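Local coordinates for nitrate transport protein nrtA (Synechocystis sp., PDB 2G29) that captures nitrate as the solute-binding component of the NrtABCD ABC transporter, which carries out nitrate uptake and probably also transports nitrite, at residues 48-51 / 52-56; 277-280 / 281-285; 296-300 / 301-305. All blocks are in the same frame, centred on the assembly; numbering follows the deposited sequence.

Contact 1: residues 48-51 / 52-56; sequences LIIA and KEKGF
K54 lies alongside I50, one helical turn later in the chain, and points the same way. The K54 backbone N donates to I50 O at 2.8 Å. K54 CB then sits 3.4 Å from the same I50 O. K54 CG stands beside its own backbone N (chi1 -55°), which lays it along the isoleucine, 3.7 Å from I50 CG2 and close to I50 CD1 as well. Two further bends, at chi2 and chi3, carry the chain away from the helix to NZ, which forms a salt bridge with E278. F56 also lies alongside I50, with F56 CE1 4.0 Å from I50 CG2. A51 CA and I50 O meet this ring at its edge.

The helix ends here. I49 O takes the backbone N of both K52 and E53. G55 N donates to K52 O at 3.1 Å, and G55 has a positive phi (70°). A51 O lies 2.8 Å from F56 N, and A51 CB meets F56 CB at 4.1 Å. This is consistent with a Schellman motif. It turns helix 46-53 into helix 56-59, within the beta-alpha-beta crossover from strand 36-39 to strand 66-69 of a periplasmic binding protein fold.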
loop_
_atom_site.group_PDB
_atom_site.type_symbol
_atom_site.label_atom_id
_atom_site.label_comp_id
_atom_site.label_asym_id
_atom_site.label_seq_id
_atom_site.Cartn_x
_atom_site.Cartn_y
_atom_site.Cartn_z
ATOM N N LEU A 48 5.583 -8.658 -7.549
ATOM C CA LEU A 48 6.641 -8.213 -8.443
ATOM C C LEU A 48 7.902 -9.085 -8.333
ATOM O O LEU A 48 8.585 -9.336 -9.345
ATOM C CB LEU A 48 7.031 -6.754 -8.184
ATOM C CG LEU A 48 5.954 -5.703 -8.458
ATOM C CD1 LEU A 48 6.642 -4.356 -8.574
ATOM C CD2 LEU A 48 5.184 -6.004 -9.740
ATOM N N ILE A 49 8.188 -9.558 -7.122
ATOM C CA ILE A 49 9.363 -10.392 -6.853
ATOM C C ILE A 49 9.130 -11.800 -7.385
ATOM O O ILE A 49 9.999 -12.346 -8.080
ATOM C CB ILE A 49 9.647 -10.386 -5.332
ATOM C CG1 ILE A 49 10.240 -9.020 -4.931
ATOM C CG2 ILE A 49 10.643 -11.486 -4.977
ATOM C CD1 ILE A 49 9.439 -7.809 -5.283
ATOM N N ILE A 50 7.966 -12.360 -7.084
ATOM C CA ILE A 50 7.607 -13.718 -7.559
ATOM C C ILE A 50 7.546 -13.722 -9.094
ATOM O O ILE A 50 7.897 -14.723 -9.743
ATOM C CB ILE A 50 6.259 -14.176 -6.945
ATOM C CG1 ILE A 50 6.485 -14.682 -5.520
ATOM C CG2 ILE A 50 5.623 -15.323 -7.748
ATOM C CD1 ILE A 50 7.489 -15.765 -5.403
ATOM N N ALA A 51 7.114 -12.637 -9.707
ATOM C CA ALA A 51 7.089 -12.622 -11.174
ATOM C C ALA A 51 8.504 -12.854 -11.725
ATOM O O ALA A 51 8.664 -13.414 -12.807
ATOM C CB ALA A 51 6.533 -11.312 -11.691
ATOM N N LYS A 52 9.528 -12.416 -11.003
ATOM C CA LYS A 52 10.907 -12.649 -11.442
ATOM C C LYS A 52 11.328 -14.067 -11.009
ATOM O O LYS A 52 11.707 -14.889 -11.846
ATOM C CB LYS A 52 11.865 -11.615 -10.820
ATOM C CG LYS A 52 13.330 -11.737 -11.290
ATOM C CD LYS A 52 13.449 -11.382 -12.763
ATOM C CE LYS A 52 14.894 -11.358 -13.217
ATOM N NZ LYS A 52 14.993 -10.903 -14.645
ATOM N N GLU A 53 11.236 -14.365 -9.717
ATOM C CA GLU A 53 11.671 -15.671 -9.207
ATOM C C GLU A 53 11.009 -16.904 -9.815
ATOM O O GLU A 53 11.662 -17.949 -9.950
ATOM C CB GLU A 53 11.489 -15.719 -7.687
ATOM C CG GLU A 53 12.510 -14.905 -6.897
ATOM C CD GLU A 53 13.832 -15.645 -6.667
ATOM O OE1 GLU A 53 14.736 -15.054 -6.063
ATOM O OE2 GLU A 53 13.964 -16.814 -7.084
ATOM N N LYS A 54 9.731 -16.801 -10.170
ATOM C CA LYS A 54 9.016 -17.950 -10.721
ATOM C C LYS A 54 8.885 -17.880 -12.229
ATOM O O LYS A 54 8.103 -18.634 -12.823
ATOM C CB LYS A 54 7.639 -18.127 -10.066
ATOM C CG LYS A 54 7.673 -18.241 -8.543
ATOM C CD LYS A 54 8.535 -19.388 -8.048
ATOM C CE LYS A 54 7.938 -20.722 -8.458
ATOM N NZ LYS A 54 8.703 -21.924 -7.943
ATOM N N GLY A 55 9.648 -16.968 -12.830
ATOM C CA GLY A 55 9.708 -16.820 -14.283
ATOM C C GLY A 55 8.501 -16.265 -15.023
ATOM O O GLY A 55 8.366 -16.453 -16.234
ATOM N N PHE A 56 7.610 -15.571 -14.328
ATOM C CA PHE A 56 6.450 -15.036 -15.028
ATOM C C PHE A 56 6.829 -13.928 -16.035
ATOM O O PHE A 56 6.255 -13.864 -17.134
ATOM C CB PHE A 56 5.412 -14.555 -14.021
ATOM C CG PHE A 56 4.731 -15.676 -13.276
ATOM C CD1 PHE A 56 4.926 -15.858 -11.911
ATOM C CD2 PHE A 56 3.897 -16.560 -13.952
ATOM C CE1 PHE A 56 4.308 -16.896 -11.229
ATOM C CE2 PHE A 56 3.276 -17.601 -13.282
ATOM C CZ PHE A 56 3.479 -17.773 -11.910
#

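Contact 2: residues 277-280 / 281-285; sequences EEMC and QILSK
M279 O accepts a nearly straight bond from the backbone N of L283, 2.9 Å long, with an N-H...O angle of 165°. The donor lies in the carbonyl plane. It is one of four successive i to i+4 bonds in the alpha-helix 276-284, here in its final turns. The others run from Q281, I282 and S284 to E277, E278 and C280.

Side chains of the later turn crowd the carbonyls of the earlier one. L283 CG comes within 3.2 Å of M279 O. Its CD1 continues to M279 CG at 4.1 Å, an apolar touch one turn apart. M279 CG reaches that place because it is anti to the backbone N (chi1 -177°). I282 does the same one residue earlier: its CG1 is 3.3 Å from E278 O, and its CD1 goes on to E278 CG at 4.2 Å. On the exposed side, Q281 CG lies 3.3 Å from E277 O, and its extended chain puts OE1 3.7 Å from E278 CA.

The buried side is shared with other parts of the fold. M279 packs on W269 and C270 of helix 253-271, and C280 packs on F293. At the last turn, S284 OG is held by V291 O, while S284 CB rests 3.2 Å from C280 O.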
loop_
_atom_site.group_PDB
_atom_site.type_symbol
_atom_site.label_atom_id
_atom_site.label_comp_id
_atom_site.label_asym_id
_atom_site.label_seq_id
_atom_site.Cartn_x
_atom_site.Cartn_y
_atom_site.Cartn_z
ATOM N N GLU A 277 4.088 -20.666 2.010
ATOM C CA GLU A 277 5.366 -21.033 2.609
ATOM C C GLU A 277 6.514 -20.682 1.662
ATOM O O GLU A 277 7.489 -20.004 2.024
ATOM C CB GLU A 277 5.351 -22.532 2.926
ATOM C CG GLU A 277 4.228 -22.935 3.875
ATOM C CD GLU A 277 3.859 -24.402 3.806
ATOM O OE1 GLU A 277 3.358 -24.869 2.742
ATOM O OE2 GLU A 277 4.062 -25.101 4.827
ATOM N N GLU A 278 6.407 -21.157 0.424
ATOM C CA GLU A 278 7.423 -20.887 -0.557
ATOM C C GLU A 278 7.581 -19.388 -0.805
ATOM O O GLU A 278 8.700 -18.895 -0.896
ATOM C CB GLU A 278 7.108 -21.622 -1.862
ATOM C CG GLU A 278 8.277 -21.582 -2.806
ATOM C CD GLU A 278 7.988 -22.203 -4.181
ATOM O OE1 GLU A 278 6.955 -22.875 -4.343
ATOM O OE2 GLU A 278 8.823 -21.995 -5.067
ATOM N N MET A 279 6.470 -18.666 -0.885
ATOM C CA MET A 279 6.538 -17.219 -1.099
ATOM C C MET A 279 7.386 -16.563 -0.020
ATOM O O MET A 279 8.268 -15.785 -0.310
ATOM C CB MET A 279 5.131 -16.628 -1.066
ATOM C CG MET A 279 5.103 -15.140 -1.358
ATOM S SD MET A 279 3.470 -14.426 -1.235
ATOM C CE MET A 279 3.343 -14.253 0.545
ATOM N N CYS A 280 7.106 -16.898 1.227
ATOM C CA CYS A 280 7.816 -16.310 2.336
ATOM C C CYS A 280 9.273 -16.755 2.416
ATOM O O CYS A 280 10.135 -15.987 2.865
ATOM C CB CYS A 280 7.057 -16.581 3.630
ATOM S SG CYS A 280 5.461 -15.654 3.676
ATOM N N GLN A 281 9.571 -17.992 2.017
ATOM C CA GLN A 281 10.989 -18.402 1.999
ATOM C C GLN A 281 11.755 -17.524 1.004
ATOM O O GLN A 281 12.880 -17.098 1.258
ATOM C CB GLN A 281 11.153 -19.841 1.545
ATOM C CG GLN A 281 10.602 -20.851 2.507
ATOM C CD GLN A 281 10.753 -22.249 1.931
ATOM O OE1 GLN A 281 10.476 -22.470 0.753
ATOM N NE2 GLN A 281 11.206 -23.193 2.753
ATOM N N ILE A 282 11.129 -17.268 -0.145
ATOM C CA ILE A 282 11.723 -16.432 -1.171
ATOM C C ILE A 282 11.897 -15.008 -0.656
ATOM O O ILE A 282 12.993 -14.465 -0.730
ATOM C CB ILE A 282 10.848 -16.431 -2.447
ATOM C CG1 ILE A 282 10.879 -17.814 -3.121
ATOM C CG2 ILE A 282 11.376 -15.410 -3.455
ATOM C CD1 ILE A 282 9.824 -17.983 -4.246
ATOM N N LEU A 283 10.839 -14.426 -0.085
ATOM C CA LEU A 283 10.964 -13.055 0.404
ATOM C C LEU A 283 12.012 -12.906 1.515
ATOM O O LEU A 283 12.677 -11.876 1.635
ATOM C CB LEU A 283 9.610 -12.567 0.918
ATOM C CG LEU A 283 8.489 -12.582 -0.138
ATOM C CD1 LEU A 283 7.180 -12.126 0.475
ATOM C CD2 LEU A 283 8.876 -11.704 -1.343
ATOM N N SER A 284 12.165 -13.949 2.324
ATOM C CA SER A 284 13.087 -13.907 3.439
ATOM C C SER A 284 14.570 -13.837 3.071
ATOM O O SER A 284 15.372 -13.301 3.821
ATOM C CB SER A 284 12.818 -15.132 4.340
ATOM O OG SER A 284 13.751 -15.198 5.408
ATOM N N LYS A 285 14.897 -14.371 1.899
ATOM C CA LYS A 285 16.275 -14.466 1.430
ATOM C C LYS A 285 17.017 -13.151 1.383
ATOM O O LYS A 285 16.434 -12.070 1.214
ATOM C CB LYS A 285 16.329 -15.117 0.028
ATOM C CG LYS A 285 15.650 -16.481 -0.065
ATOM C CD LYS A 285 15.720 -17.077 -1.480
ATOM C CE LYS A 285 14.804 -18.313 -1.604
ATOM N NZ LYS A 285 14.713 -18.846 -3.013
#

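Contact 3: residues 296-300 / 301-305; sequences IIDRS and KGIYN
D298 O is gripped by two backbone donors, K301 N at 3.1 Å and I303 N at 2.9 Å, which come from opposite faces of its carbonyl plane. With G302 N donating to R299 O at 3.0 Å, the bonds from I303 and G302 make a Schellman motif. It ends the helical turn 297-300 and starts strand 303-304, which pairs with strand 313-314 in a two-stranded antiparallel sheet. G302 supplies the positive phi (75°) that the motif needs.

Apolar contact goes with these bonds. D298 CB meets I303 CB at 4.0 Å, across the two ends of the motif. I297 CD1 touches the aliphatic part of K301, whose NZ is bonded to A273 O.

R299 carries the side-chain contacts. CG stands beside the backbone N (chi1 -58°) and a second bend at chi2 follows, which takes the outward-starting chain along the new strand. R299 CD is 3.5 Å from Y304 CD2. The same ring carbon lies over one face of the guanidinium, and the two planes are 43° apart, so they are not stacked flat. The Y304 ring also meets the ring of F313.

The polar end of R299 is held on several sides. NH2 donates to N305 O at 2.8 Å, from above the carbonyl plane. NH1 forms a salt bridge with E212, which directly follows the nitrate-binding G211. With an alanine in place of R299, E212 would probably lose this salt-bridge partner and N305 O the donor that ties it to the turn.

A water lies at the guanidinium edge, in its plane. It accepts from R299 NE at 2.8 Å and from N305 N, and donates to I303 O at 2.7 Å.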
loop_
_atom_site.group_PDB
_atom_site.type_symbol
_atom_site.label_atom_id
_atom_site.label_comp_id
_atom_site.label_asym_id
_atom_site.label_seq_id
_atom_site.Cartn_x
_atom_site.Cartn_y
_atom_site.Cartn_z
ATOM N N ILE A 296 7.459 -13.121 8.740
ATOM C CA ILE A 296 6.651 -12.994 7.540
ATOM C C ILE A 296 5.510 -14.012 7.425
ATOM O O ILE A 296 4.372 -13.657 7.098
ATOM C CB ILE A 296 7.520 -13.175 6.258
ATOM C CG1 ILE A 296 8.855 -12.435 6.397
ATOM C CG2 ILE A 296 6.773 -12.656 5.007
ATOM C CD1 ILE A 296 9.756 -12.619 5.167
ATOM N N ILE A 297 5.825 -15.282 7.692
ATOM C CA ILE A 297 4.845 -16.344 7.457
ATOM C C ILE A 297 3.509 -16.267 8.164
ATOM O O ILE A 297 2.461 -16.425 7.515
ATOM C CB ILE A 297 5.508 -17.732 7.714
ATOM C CG1 ILE A 297 4.584 -18.872 7.245
ATOM C CG2 ILE A 297 5.796 -17.911 9.194
ATOM C CD1 ILE A 297 4.302 -18.863 5.771
ATOM N N ASP A 298 3.504 -16.000 9.474
ATOM C CA ASP A 298 2.214 -16.017 10.150
ATOM C C ASP A 298 1.188 -15.042 9.570
ATOM O O ASP A 298 0.037 -15.417 9.360
ATOM C CB ASP A 298 2.376 -15.777 11.646
ATOM C CG ASP A 298 2.955 -16.989 12.360
ATOM O OD1 ASP A 298 2.981 -18.091 11.753
ATOM O OD2 ASP A 298 3.374 -16.845 13.529
ATOM N N ARG A 299 1.606 -13.803 9.284
ATOM C CA ARG A 299 0.645 -12.854 8.761
ATOM C C ARG A 299 0.186 -13.217 7.358
ATOM O O ARG A 299 -0.948 -12.927 6.974
ATOM C CB ARG A 299 1.229 -11.428 8.798
ATOM C CG ARG A 299 1.656 -10.970 10.191
ATOM C CD ARG A 299 0.506 -10.982 11.176
ATOM N NE ARG A 299 0.874 -10.548 12.523
ATOM C CZ ARG A 299 0.968 -9.294 12.937
ATOM N NH1 ARG A 299 0.738 -8.290 12.101
ATOM N NH2 ARG A 299 1.241 -9.048 14.219
ATOM N N SER A 300 1.067 -13.830 6.570
ATOM C CA SER A 300 0.758 -14.291 5.216
ATOM C C SER A 300 -0.234 -15.476 5.215
ATOM O O SER A 300 -0.688 -15.920 4.149
ATOM C CB SER A 300 2.052 -14.665 4.495
ATOM O OG SER A 300 2.784 -13.486 4.159
ATOM N N LYS A 301 -0.562 -15.961 6.413
ATOM C CA LYS A 301 -1.546 -17.045 6.616
ATOM C C LYS A 301 -2.715 -16.542 7.456
ATOM O O LYS A 301 -3.587 -17.322 7.854
ATOM C CB LYS A 301 -0.918 -18.230 7.332
ATOM C CG LYS A 301 0.057 -19.020 6.525
ATOM C CD LYS A 301 -0.627 -19.679 5.359
ATOM C CE LYS A 301 -0.033 -21.049 5.073
ATOM N NZ LYS A 301 -0.705 -21.613 3.877
ATOM N N GLY A 302 -2.736 -15.243 7.757
ATOM C CA GLY A 302 -3.844 -14.703 8.536
ATOM C C GLY A 302 -3.803 -15.042 10.019
ATOM O O GLY A 302 -4.831 -15.008 10.704
ATOM N N ILE A 303 -2.618 -15.364 10.526
ATOM C CA ILE A 303 -2.446 -15.684 11.944
ATOM C C ILE A 303 -1.920 -14.416 12.603
ATOM O O ILE A 303 -0.803 -13.971 12.284
ATOM C CB ILE A 303 -1.444 -16.820 12.157
ATOM C CG1 ILE A 303 -1.958 -18.064 11.448
ATOM C CG2 ILE A 303 -1.234 -17.052 13.658
ATOM C CD1 ILE A 303 -0.943 -19.184 11.414
ATOM N N TYR A 304 -2.689 -13.874 13.544
ATOM C CA TYR A 304 -2.330 -12.617 14.184
ATOM C C TYR A 304 -1.983 -12.588 15.656
ATOM O O TYR A 304 -2.855 -12.818 16.509
ATOM C CB TYR A 304 -3.464 -11.591 13.980
ATOM C CG TYR A 304 -3.603 -11.112 12.560
ATOM C CD1 TYR A 304 -4.507 -11.705 11.659
ATOM C CD2 TYR A 304 -2.796 -10.080 12.096
ATOM C CE1 TYR A 304 -4.588 -11.273 10.331
ATOM C CE2 TYR A 304 -2.877 -9.633 10.765
ATOM C CZ TYR A 304 -3.764 -10.231 9.901
ATOM O OH TYR A 304 -3.853 -9.821 8.591
ATOM N N ASN A 305 -0.724 -12.305 15.957
ATOM C CA ASN A 305 -0.292 -12.105 17.342
ATOM C C ASN A 305 0.046 -10.607 17.415
ATOM O O ASN A 305 1.039 -10.154 16.813
ATOM C CB ASN A 305 0.955 -12.948 17.691
ATOM C CG ASN A 305 1.507 -12.612 19.071
ATOM O OD1 ASN A 305 0.802 -12.052 19.913
ATOM N ND2 ASN A 305 2.752 -12.959 19.312
HETATM O O HOH W 1 1.200 -12.957 13.847
#

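How the contacts relate
The contacts follow one another along the chain. Contact 1 is on helix 46-53, contact 2 on helix 276-284, and contact 3 in the loop and strand 303-304 that come next. Contact 2 stands between the others. Its centre is about 12 Å from that of contact 1 and about 13 Å from that of contact 3, and it touches both. I50 CD1 meets I282 CD1 at 3.4 Å, and C280 SG meets S300 OG at 3.5 Å. Contacts 1 and 3 do not touch; their nearest atoms are about 10 Å apart. Helix 276-284 thus connects an early helix of the C-clamp to a later segment that reaches E212, beside the nitrate site.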